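Local coordinates for protein agarase (PDB 6XJ9) that probably hydrolyses glycosidic bonds of agarose as a family 50 glycoside hydrolase of a marine bacterium, at residues 197-202 against 645-650; 246-251 against 406-411; 415-420 against 439-444. All blocks are in the same frame, centred on the assembly; numbering follows the deposited sequence.

Contact 1. Residues 197-202 against 645-650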
loop_
_atom_site.group_PDB
_atom_site.type_symbol
_atom_site.label_atom_id
_atom_site.label_comp_id
_atom_site.label_asym_id
_atom_site.label_seq_id
_atom_site.Cartn_x
_atom_site.Cartn_y
_atom_site.Cartn_z
ATOM N N HIS A 197 4.520 14.989 -12.566
ATOM C CA HIS A 197 5.168 15.662 -11.446
ATOM C C HIS A 197 6.637 15.949 -11.751
ATOM O O HIS A 197 7.270 15.224 -12.523
ATOM C CB HIS A 197 5.097 14.791 -10.176
ATOM C CG HIS A 197 3.720 14.375 -9.776
ATOM N ND1 HIS A 197 2.695 15.278 -9.620
ATOM C CD2 HIS A 197 3.199 13.159 -9.495
ATOM C CE1 HIS A 197 1.594 14.645 -9.262
ATOM N NE2 HIS A 197 1.877 13.338 -9.181
ATOM N N ASP A 198 7.170 16.999 -11.109
ATOM C CA ASP A 198 8.609 17.191 -10.968
ATOM C C ASP A 198 9.196 15.996 -10.213
ATOM O O ASP A 198 8.601 15.506 -9.249
ATOM C CB ASP A 198 8.963 18.492 -10.221
ATOM C CG ASP A 198 8.774 19.779 -11.012
ATOM O OD1 ASP A 198 8.803 19.736 -12.263
ATOM O OD2 ASP A 198 8.607 20.827 -10.372
ATOM N N LYS A 199 10.360 15.516 -10.681
ATOM C CA LYS A 199 11.066 14.411 -10.054
ATOM C C LYS A 199 12.455 14.895 -9.649
ATOM O O LYS A 199 12.925 15.908 -10.164
ATOM C CB LYS A 199 11.159 13.215 -11.006
ATOM C CG LYS A 199 9.850 12.830 -11.690
ATOM C CD LYS A 199 8.734 12.547 -10.713
ATOM C CE LYS A 199 8.504 11.075 -10.478
ATOM N NZ LYS A 199 7.782 10.411 -11.588
ATOM N N GLU A 200 13.078 14.174 -8.707
ATOM C CA GLU A 200 14.399 14.520 -8.208
ATOM C C GLU A 200 15.273 13.272 -8.146
ATOM O O GLU A 200 14.778 12.147 -8.043
ATOM C CB GLU A 200 14.311 15.060 -6.786
ATOM C CG GLU A 200 13.794 16.485 -6.692
ATOM C CD GLU A 200 13.933 17.041 -5.283
ATOM O OE1 GLU A 200 12.971 17.656 -4.793
ATOM O OE2 GLU A 200 15.003 16.850 -4.678
ATOM N N LEU A 201 16.588 13.491 -8.155
ATOM C CA LEU A 201 17.518 12.379 -8.100
ATOM C C LEU A 201 18.830 12.870 -7.502
ATOM O O LEU A 201 19.283 13.978 -7.802
ATOM C CB LEU A 201 17.709 11.838 -9.519
ATOM C CG LEU A 201 18.521 10.552 -9.653
ATOM C CD1 LEU A 201 17.725 9.342 -9.180
ATOM C CD2 LEU A 201 18.964 10.368 -11.090
ATOM N N ALA A 202 19.409 12.031 -6.635
ATOM C CA ALA A 202 20.721 12.292 -6.063
ATOM C C ALA A 202 21.707 11.245 -6.575
ATOM O O ALA A 202 21.475 10.050 -6.446
ATOM C CB ALA A 202 20.628 12.295 -4.551
ATOM N N TYR A 645 1.068 4.578 -22.847
ATOM C CA TYR A 645 1.818 4.066 -21.713
ATOM C C TYR A 645 2.774 5.153 -21.234
ATOM O O TYR A 645 3.956 5.108 -21.555
ATOM C CB TYR A 645 2.605 2.807 -22.101
ATOM C CG TYR A 645 1.741 1.609 -22.402
ATOM C CD1 TYR A 645 1.324 1.335 -23.694
ATOM C CD2 TYR A 645 1.350 0.739 -21.391
ATOM C CE1 TYR A 645 0.516 0.239 -23.964
ATOM C CE2 TYR A 645 0.557 -0.371 -21.654
ATOM C CZ TYR A 645 0.140 -0.621 -22.948
ATOM O OH TYR A 645 -0.622 -1.728 -23.218
ATOM N N LYS A 646 2.236 6.114 -20.472
ATOM C CA LYS A 646 3.022 7.125 -19.783
ATOM C C LYS A 646 2.526 7.193 -18.343
ATOM O O LYS A 646 1.651 6.418 -17.958
ATOM C CB LYS A 646 2.922 8.504 -20.454
ATOM C CG LYS A 646 3.338 8.553 -21.923
ATOM C CD LYS A 646 4.782 8.136 -22.167
ATOM C CE LYS A 646 5.203 8.265 -23.617
ATOM N NZ LYS A 646 4.544 7.236 -24.448
ATOM N N GLU A 647 3.087 8.129 -17.565
ATOM C CA GLU A 647 2.674 8.248 -16.179
ATOM C C GLU A 647 1.325 8.958 -16.076
ATOM O O GLU A 647 0.715 8.965 -15.012
ATOM C CB GLU A 647 3.756 8.926 -15.343
ATOM C CG GLU A 647 4.876 7.969 -14.992
ATOM C CD GLU A 647 5.963 8.536 -14.094
ATOM O OE1 GLU A 647 5.687 9.492 -13.334
ATOM O OE2 GLU A 647 7.090 8.015 -14.159
ATOM N N GLY A 648 0.869 9.545 -17.190
ATOM C CA GLY A 648 -0.360 10.320 -17.186
ATOM C C GLY A 648 -0.616 10.958 -18.546
ATOM O O GLY A 648 0.219 10.849 -19.444
ATOM N N LEU A 649 -1.779 11.616 -18.679
ATOM C CA LEU A 649 -2.097 12.406 -19.860
ATOM C C LEU A 649 -1.705 13.858 -19.601
ATOM O O LEU A 649 -2.443 14.585 -18.937
ATOM C CB LEU A 649 -3.595 12.303 -20.174
ATOM C CG LEU A 649 -4.143 10.896 -20.425
ATOM C CD1 LEU A 649 -5.550 10.976 -20.999
ATOM C CD2 LEU A 649 -3.222 10.111 -21.355
ATOM N N ARG A 650 -0.537 14.258 -20.124
ATOM C CA ARG A 650 -0.039 15.617 -19.953
ATOM C C ARG A 650 -0.818 16.554 -20.870
ATOM O O ARG A 650 -1.106 16.235 -22.030
ATOM C CB ARG A 650 1.443 15.731 -20.339
ATOM C CG ARG A 650 2.407 14.887 -19.518
ATOM C CD ARG A 650 3.828 15.040 -20.056
ATOM N NE ARG A 650 4.262 16.431 -20.195
ATOM C CZ ARG A 650 4.701 17.198 -19.197
ATOM N NH1 ARG A 650 4.772 16.717 -17.965
ATOM N NH2 ARG A 650 5.090 18.443 -19.441
HETATM O O HOH W 1 9.274 9.117 -13.578
#
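Lys199 and Glu647 are the meeting point of two very different backbones. Lys199 has extended phi/psi angles at the 197-202 end of strand 199-210, a strand of the agarase domain that resembles a carbohydrate-binding module, whereas Glu647 sits in the irregular loop between strand 640-643 and helix 651-654. The loop belongs to the part of the chain built of parallel strands and helices, consistent with the (beta/alpha) barrel of agarases of this family, and the contact probably joins the two domains. At Gly648 the backbone is almost fully stretched, and at Arg650 it reaches the N-cap position of helix 651-654.

The two charged side chains approach from opposite directions. That of Lys199 is folded, bent at three successive torsions beyond chi1 (chi2 -56°), while that of Glu647 runs straight out from CG (chi2 -177°). Their ends form a salt bridge, with Lys199 NZ 2.9 Å from Glu647 OE1. Since Lys199 NZ is 3.6 Å from Glu647 OE2, the carboxylate is held through one oxygen rather than straddled.

The same segments meet the other side of the interface at further points: Arg650 reaches the backbone oxygens of Thr195 and Lys66, and His197 NE2 bonds to Asp698 on helix 689-704. Glu647 also packs against Met695 of that helix and Gln104 of strand 103-111. A water beside the salt bridge approaches Glu647 OE2 to 2.5 Å, unusually short, so that leg is less certain; its other leg accepts from Lys199 NZ at 2.8 Å.

Contact 2. Residues 246-251 against 406-411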
loop_
_atom_site.group_PDB
_atom_site.type_symbol
_atom_site.label_atom_id
_atom_site.label_comp_id
_atom_site.label_asym_id
_atom_site.label_seq_id
_atom_site.Cartn_x
_atom_site.Cartn_y
_atom_site.Cartn_z
ATOM N N SER A 246 -9.396 -21.475 -0.428
ATOM C CA SER A 246 -9.428 -20.474 0.623
ATOM C C SER A 246 -9.719 -19.088 0.036
ATOM O O SER A 246 -10.625 -18.384 0.492
ATOM C CB SER A 246 -8.100 -20.513 1.343
ATOM O OG SER A 246 -8.078 -19.611 2.424
ATOM N N ASP A 247 -8.940 -18.702 -0.987
ATOM C CA ASP A 247 -9.093 -17.413 -1.651
ATOM C C ASP A 247 -10.529 -17.233 -2.149
ATOM O O ASP A 247 -11.139 -16.200 -1.903
ATOM C CB ASP A 247 -8.100 -17.238 -2.808
ATOM C CG ASP A 247 -6.629 -17.105 -2.418
ATOM O OD1 ASP A 247 -6.339 -16.739 -1.269
ATOM O OD2 ASP A 247 -5.780 -17.402 -3.280
ATOM N N LYS A 248 -11.056 -18.247 -2.842
ATOM C CA LYS A 248 -12.369 -18.205 -3.476
ATOM C C LYS A 248 -13.479 -17.973 -2.451
ATOM O O LYS A 248 -14.333 -17.111 -2.654
ATOM C CB LYS A 248 -12.606 -19.490 -4.270
ATOM C CG LYS A 248 -14.003 -19.646 -4.855
ATOM C CD LYS A 248 -14.129 -20.882 -5.702
ATOM C CE LYS A 248 -14.153 -22.148 -4.876
ATOM N NZ LYS A 248 -14.217 -23.352 -5.738
ATOM N N LYS A 249 -13.464 -18.758 -1.363
ATOM C CA LYS A 249 -14.453 -18.644 -0.301
ATOM C C LYS A 249 -14.511 -17.210 0.218
ATOM O O LYS A 249 -15.591 -16.630 0.321
ATOM C CB LYS A 249 -14.117 -19.591 0.857
ATOM C CG LYS A 249 -14.148 -21.074 0.508
ATOM C CD LYS A 249 -15.391 -21.472 -0.271
ATOM C CE LYS A 249 -15.141 -22.545 -1.312
ATOM N NZ LYS A 249 -16.365 -22.815 -2.107
ATOM N N GLN A 250 -13.336 -16.667 0.550
ATOM C CA GLN A 250 -13.183 -15.352 1.143
ATOM C C GLN A 250 -13.646 -14.256 0.180
ATOM O O GLN A 250 -14.350 -13.326 0.580
ATOM C CB GLN A 250 -11.730 -15.164 1.595
ATOM C CG GLN A 250 -11.423 -13.793 2.182
ATOM C CD GLN A 250 -12.418 -13.365 3.236
ATOM O OE1 GLN A 250 -13.333 -14.108 3.597
ATOM N NE2 GLN A 250 -12.255 -12.147 3.732
ATOM N N GLU A 251 -13.249 -14.356 -1.092
ATOM C CA GLU A 251 -13.589 -13.305 -2.039
ATOM C C GLU A 251 -15.094 -13.300 -2.311
ATOM O O GLU A 251 -15.667 -12.238 -2.548
ATOM C CB GLU A 251 -12.814 -13.449 -3.347
ATOM C CG GLU A 251 -13.050 -12.291 -4.304
ATOM C CD GLU A 251 -12.235 -12.310 -5.584
ATOM O OE1 GLU A 251 -11.655 -13.380 -5.917
ATOM O OE2 GLU A 251 -12.174 -11.248 -6.241
ATOM N N TYR A 406 -11.587 -23.403 -9.333
ATOM C CA TYR A 406 -13.009 -23.282 -9.620
ATOM C C TYR A 406 -13.538 -24.552 -10.275
ATOM O O TYR A 406 -14.709 -24.628 -10.640
ATOM C CB TYR A 406 -13.250 -22.151 -10.625
ATOM C CG TYR A 406 -12.917 -20.751 -10.163
ATOM C CD1 TYR A 406 -13.659 -20.124 -9.178
ATOM C CD2 TYR A 406 -11.891 -20.027 -10.755
ATOM C CE1 TYR A 406 -13.368 -18.833 -8.760
ATOM C CE2 TYR A 406 -11.591 -18.730 -10.354
ATOM C CZ TYR A 406 -12.335 -18.127 -9.358
ATOM O OH TYR A 406 -12.051 -16.851 -8.954
ATOM N N GLY A 407 -12.662 -25.535 -10.473
ATOM C CA GLY A 407 -13.039 -26.686 -11.281
ATOM C C GLY A 407 -13.217 -27.965 -10.463
ATOM O O GLY A 407 -13.284 -29.048 -11.043
ATOM N N GLN A 408 -13.277 -27.830 -9.130
ATOM C CA GLN A 408 -13.416 -28.971 -8.234
ATOM C C GLN A 408 -14.729 -29.674 -8.553
ATOM O O GLN A 408 -15.730 -29.011 -8.801
ATOM C CB GLN A 408 -13.530 -28.538 -6.769
ATOM C CG GLN A 408 -12.383 -27.676 -6.268
ATOM C CD GLN A 408 -12.675 -26.204 -6.438
ATOM O OE1 GLN A 408 -13.255 -25.768 -7.434
ATOM N NE2 GLN A 408 -12.271 -25.421 -5.454
ATOM N N ASN A 409 -14.707 -31.012 -8.536
ATOM C CA ASN A 409 -15.923 -31.800 -8.661
ATOM C C ASN A 409 -16.523 -31.558 -10.045
ATOM O O ASN A 409 -17.742 -31.544 -10.207
ATOM C CB ASN A 409 -16.892 -31.482 -7.518
ATOM C CG ASN A 409 -17.645 -32.686 -6.993
ATOM O OD1 ASN A 409 -18.104 -33.529 -7.760
ATOM N ND2 ASN A 409 -17.787 -32.763 -5.681
ATOM N N ASN A 410 -15.633 -31.346 -11.023
ATOM C CA ASN A 410 -15.935 -31.184 -12.441
ATOM C C ASN A 410 -16.878 -30.005 -12.698
ATOM O O ASN A 410 -17.566 -29.974 -13.717
ATOM C CB ASN A 410 -16.368 -32.498 -13.103
ATOM C CG ASN A 410 -15.193 -33.326 -13.584
ATOM O OD1 ASN A 410 -14.518 -32.957 -14.543
ATOM N ND2 ASN A 410 -14.944 -34.448 -12.926
ATOM N N ALA A 411 -16.875 -29.018 -11.795
ATOM C CA ALA A 411 -17.625 -27.789 -12.002
ATOM C C ALA A 411 -17.111 -27.073 -13.254
ATOM O O ALA A 411 -16.015 -27.357 -13.743
ATOM C CB ALA A 411 -17.541 -26.916 -10.772
HETATM O O HOH W 2 -12.777 -15.767 -6.304
#
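With CG opposite its backbone N (chi1 173°) and a single bend at chi3 (73°), Lys248 stretches from its helix along Tyr406 to the end of Gln408. Gln408 comes to meet it from the other direction, its chain turned sharply at chi2 (92°). The lysine methylenes do the apolar work: Lys248 CD lies 3.6 Å from Tyr406 CD1, and Lys248 CG is 4.0 Å from Tyr406 CE1, the methylenes and the ring running alongside one another and pointing opposite ways.

The last carbonyls of a helix, no longer bonded within it, can accept from a side chain of another helix, as here. Helix 242-252 packs against the end of helix 397-406, with Gly407 the first residue to leave helical geometry before the loop leads on to helix 413-428. Lys248 NZ donates to the backbone oxygen of Lys405, to which Gln408 NE2 makes a weak bond as well. The two nitrogens that share this acceptor, Lys248 NZ and Gln408 NE2, consequently stand 2.9 Å apart without bonding to each other; Lys248 NZ is also 3.1 Å from Gln408 OE1.

One turn further along helix 242-252, the link to Tyr406 is made by water. A single molecule donates to both ends, to Glu251 OE1 at 2.7 Å and to Tyr406 OH at 3.0 Å. Each of these groups has a further partner: Tyr406 OH is hydrogen-bonded to Asp741, and the other carboxylate oxygen, Glu251 OE2, forms a salt bridge with Arg424 of helix 413-428.

Contact 3. Residues 415-420 against 439-444; sequences QKWREV and PSYYDN
Tyr441 meets Trp417 and Arg418, neighbours on one helix, by two kinds of aromatic contact. Toward Trp417 it presents an edge. The rings form an offset edge-to-face pair, with the Tyr441 ring and the six-membered ring of Trp417 5.7 Å apart at their centroids and their planes at 74°. The phenol oxygen leads the approach: Tyr441 OH stands over one face of the indole, displaced toward its rim, and its nearest atom there is Trp417 CZ3 at 3.1 Å.

Toward Arg418 the same ring turns a face. Arg418 CG lies 4.0 Å from the Tyr441 centroid and 29° off the ring normal, a CH-pi contact made by the aliphatic part of the chain. The guanidinium takes no share in it: a bend at chi3 (-62°) carries it past the ring, its plane steeply inclined to that of the tyrosine, and one of its faces lies over the CA of Gln415, a turn earlier in the helix.

Van der Waals packing continues beside the ring, where Arg418 CD touches Ser440 CB at 3.5 Å. All this joins helix 413-428 to the loop that follows it and folds back along its flank. In that loop a short 3-10 segment, 439-441, runs into a type I beta turn from Tyr441 to Asn444. Leu422 and Thr421 of the same helix, together with Leu433 and Ile308, also pack on Tyr441.

Hydrogen bonds fix the loop rather than cross the contact. Tyr441 O accepts twice from Asn444, from its backbone N at 2.9 Å and from Asn444 ND2, also at 2.9 Å. The side-chain bond is fairly straight and the acceptor lies in the amide plane, while Asn444 OD1 receives the backbone N-H groups of Lys446 and Val447.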
loop_
_atom_site.group_PDB
_atom_site.type_symbol
_atom_site.label_atom_id
_atom_site.label_comp_id
_atom_site.label_asym_id
_atom_site.label_seq_id
_atom_site.Cartn_x
_atom_site.Cartn_y
_atom_site.Cartn_z
ATOM N N GLN A 415 -17.044 -20.995 -16.731
ATOM C CA GLN A 415 -18.286 -20.283 -16.457
ATOM C C GLN A 415 -18.184 -19.565 -15.114
ATOM O O GLN A 415 -18.637 -18.433 -14.986
ATOM C CB GLN A 415 -19.489 -21.231 -16.495
ATOM C CG GLN A 415 -20.759 -20.649 -15.888
ATOM C CD GLN A 415 -21.730 -21.752 -15.544
ATOM O OE1 GLN A 415 -21.869 -22.146 -14.384
ATOM N NE2 GLN A 415 -22.386 -22.288 -16.563
ATOM N N LYS A 416 -17.580 -20.228 -14.118
ATOM C CA LYS A 416 -17.453 -19.622 -12.802
ATOM C C LYS A 416 -16.471 -18.451 -12.863
ATOM O O LYS A 416 -16.664 -17.439 -12.191
ATOM C CB LYS A 416 -17.079 -20.665 -11.744
ATOM C CG LYS A 416 -16.838 -20.125 -10.339
ATOM C CD LYS A 416 -18.084 -19.601 -9.644
ATOM C CE LYS A 416 -17.830 -19.197 -8.202
ATOM N NZ LYS A 416 -19.065 -18.725 -7.531
ATOM N N TRP A 417 -15.433 -18.588 -13.694
ATOM C CA TRP A 417 -14.463 -17.516 -13.864
ATOM C C TRP A 417 -15.128 -16.294 -14.486
ATOM O O TRP A 417 -14.838 -15.166 -14.096
ATOM C CB TRP A 417 -13.279 -17.978 -14.718
ATOM C CG TRP A 417 -12.384 -16.851 -15.146
ATOM C CD1 TRP A 417 -11.495 -16.169 -14.368
ATOM C CD2 TRP A 417 -12.288 -16.282 -16.464
ATOM N NE1 TRP A 417 -10.840 -15.225 -15.114
ATOM C CE2 TRP A 417 -11.298 -15.277 -16.405
ATOM C CE3 TRP A 417 -12.912 -16.540 -17.690
ATOM C CZ2 TRP A 417 -10.952 -14.516 -17.521
ATOM C CZ3 TRP A 417 -12.569 -15.790 -18.793
ATOM C CH2 TRP A 417 -11.597 -14.792 -18.707
ATOM N N ARG A 418 -15.990 -16.534 -15.482
ATOM C CA ARG A 418 -16.731 -15.458 -16.114
ATOM C C ARG A 418 -17.589 -14.746 -15.073
ATOM O O ARG A 418 -17.640 -13.521 -15.044
ATOM C CB ARG A 418 -17.582 -15.976 -17.281
ATOM C CG ARG A 418 -16.773 -16.326 -18.520
ATOM C CD ARG A 418 -17.604 -16.478 -19.782
ATOM N NE ARG A 418 -18.543 -17.571 -19.614
ATOM C CZ ARG A 418 -18.271 -18.845 -19.875
ATOM N NH1 ARG A 418 -17.084 -19.192 -20.348
ATOM N NH2 ARG A 418 -19.198 -19.762 -19.669
ATOM N N GLU A 419 -18.236 -15.529 -14.197
ATOM C CA GLU A 419 -19.187 -14.974 -13.253
ATOM C C GLU A 419 -18.444 -14.144 -12.216
ATOM O O GLU A 419 -18.918 -13.093 -11.790
ATOM C CB GLU A 419 -19.993 -16.091 -12.578
ATOM C CG GLU A 419 -20.995 -16.759 -13.511
ATOM C CD GLU A 419 -21.638 -18.009 -12.925
ATOM O OE1 GLU A 419 -22.453 -18.647 -13.625
ATOM O OE2 GLU A 419 -21.315 -18.350 -11.774
ATOM N N VAL A 420 -17.292 -14.647 -11.769
ATOM C CA VAL A 420 -16.533 -13.948 -10.749
ATOM C C VAL A 420 -15.939 -12.677 -11.368
ATOM O O VAL A 420 -15.911 -11.611 -10.738
ATOM C CB VAL A 420 -15.493 -14.888 -10.112
ATOM C CG1 VAL A 420 -14.381 -14.141 -9.384
ATOM C CG2 VAL A 420 -16.163 -15.886 -9.174
ATOM N N PRO A 439 -15.651 -13.117 -26.472
ATOM C CA PRO A 439 -17.050 -13.029 -26.903
ATOM C C PRO A 439 -18.005 -13.822 -26.011
ATOM O O PRO A 439 -19.213 -13.613 -26.070
ATOM C CB PRO A 439 -17.018 -13.570 -28.339
ATOM C CG PRO A 439 -15.602 -13.267 -28.784
ATOM C CD PRO A 439 -14.750 -13.538 -27.559
ATOM N N SER A 440 -17.436 -14.681 -25.157
ATOM C CA SER A 440 -18.147 -15.421 -24.122
ATOM C C SER A 440 -18.984 -14.485 -23.260
ATOM O O SER A 440 -19.982 -14.898 -22.680
ATOM C CB SER A 440 -17.177 -16.150 -23.228
ATOM O OG SER A 440 -16.884 -17.424 -23.760
ATOM N N TYR A 441 -18.527 -13.237 -23.147
ATOM C CA TYR A 441 -19.103 -12.266 -22.236
ATOM C C TYR A 441 -20.161 -11.410 -22.931
ATOM O O TYR A 441 -20.843 -10.633 -22.272
ATOM C CB TYR A 441 -17.998 -11.345 -21.706
ATOM C CG TYR A 441 -17.074 -11.963 -20.682
ATOM C CD1 TYR A 441 -15.873 -12.573 -21.052
ATOM C CD2 TYR A 441 -17.380 -11.896 -19.334
ATOM C CE1 TYR A 441 -15.016 -13.103 -20.101
ATOM C CE2 TYR A 441 -16.545 -12.446 -18.374
ATOM C CZ TYR A 441 -15.355 -13.048 -18.760
ATOM O OH TYR A 441 -14.540 -13.559 -17.790
ATOM N N TYR A 442 -20.281 -11.530 -24.257
ATOM C CA TYR A 442 -20.999 -10.531 -25.037
ATOM C C TYR A 442 -22.493 -10.543 -24.712
ATOM O O TYR A 442 -23.154 -9.516 -24.821
ATOM C CB TYR A 442 -20.710 -10.685 -26.532
ATOM C CG TYR A 442 -19.375 -10.150 -26.997
ATOM C CD1 TYR A 442 -18.340 -9.878 -26.106
ATOM C CD2 TYR A 442 -19.136 -9.942 -28.344
ATOM C CE1 TYR A 442 -17.114 -9.401 -26.544
ATOM C CE2 TYR A 442 -17.906 -9.493 -28.803
ATOM C CZ TYR A 442 -16.894 -9.212 -27.899
ATOM O OH TYR A 442 -15.688 -8.752 -28.359
ATOM N N ASP A 443 -23.005 -11.703 -24.282
ATOM C CA ASP A 443 -24.418 -11.862 -23.990
ATOM C C ASP A 443 -24.705 -11.536 -22.525
ATOM O O ASP A 443 -25.835 -11.700 -22.075
ATOM C CB ASP A 443 -24.886 -13.275 -24.349
ATOM C CG ASP A 443 -24.484 -14.334 -23.333
ATOM O OD1 ASP A 443 -23.620 -14.045 -22.460
ATOM O OD2 ASP A 443 -25.034 -15.445 -23.416
ATOM N N ASN A 444 -23.683 -11.089 -21.775
ATOM C CA ASN A 444 -23.898 -10.721 -20.385
ATOM C C ASN A 444 -24.791 -9.481 -20.351
ATOM O O ASN A 444 -24.793 -8.661 -21.274
ATOM C CB ASN A 444 -22.597 -10.611 -19.570
ATOM C CG ASN A 444 -22.145 -9.184 -19.325
ATOM O OD1 ASN A 444 -22.588 -8.539 -18.374
ATOM N ND2 ASN A 444 -21.270 -8.680 -20.183
#

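How the contacts relate
Along the chain, contact 1 closes a long loop within which contacts 2 and 3 follow in series. Its centre lies 41 Å from that of contact 2 and 37 Å from that of contact 3, with no touch; it ties the domain resembling a carbohydrate-binding module to the loop after strand 640-643. Strand 199-210 leads onward to helix 242-252, so the chain passes from one region to the other. Contacts 2 and 3, only 16 Å apart between centres, meet at helix 413-428, which carries one side of contact 3 and packs against Tyr406 of contact 2 through Lys416 and Val420, with Tyr406 CD1 3.4 Å from Lys416 CG. Together they join helices 242-252, 397-406 and 413-428 and the following loop.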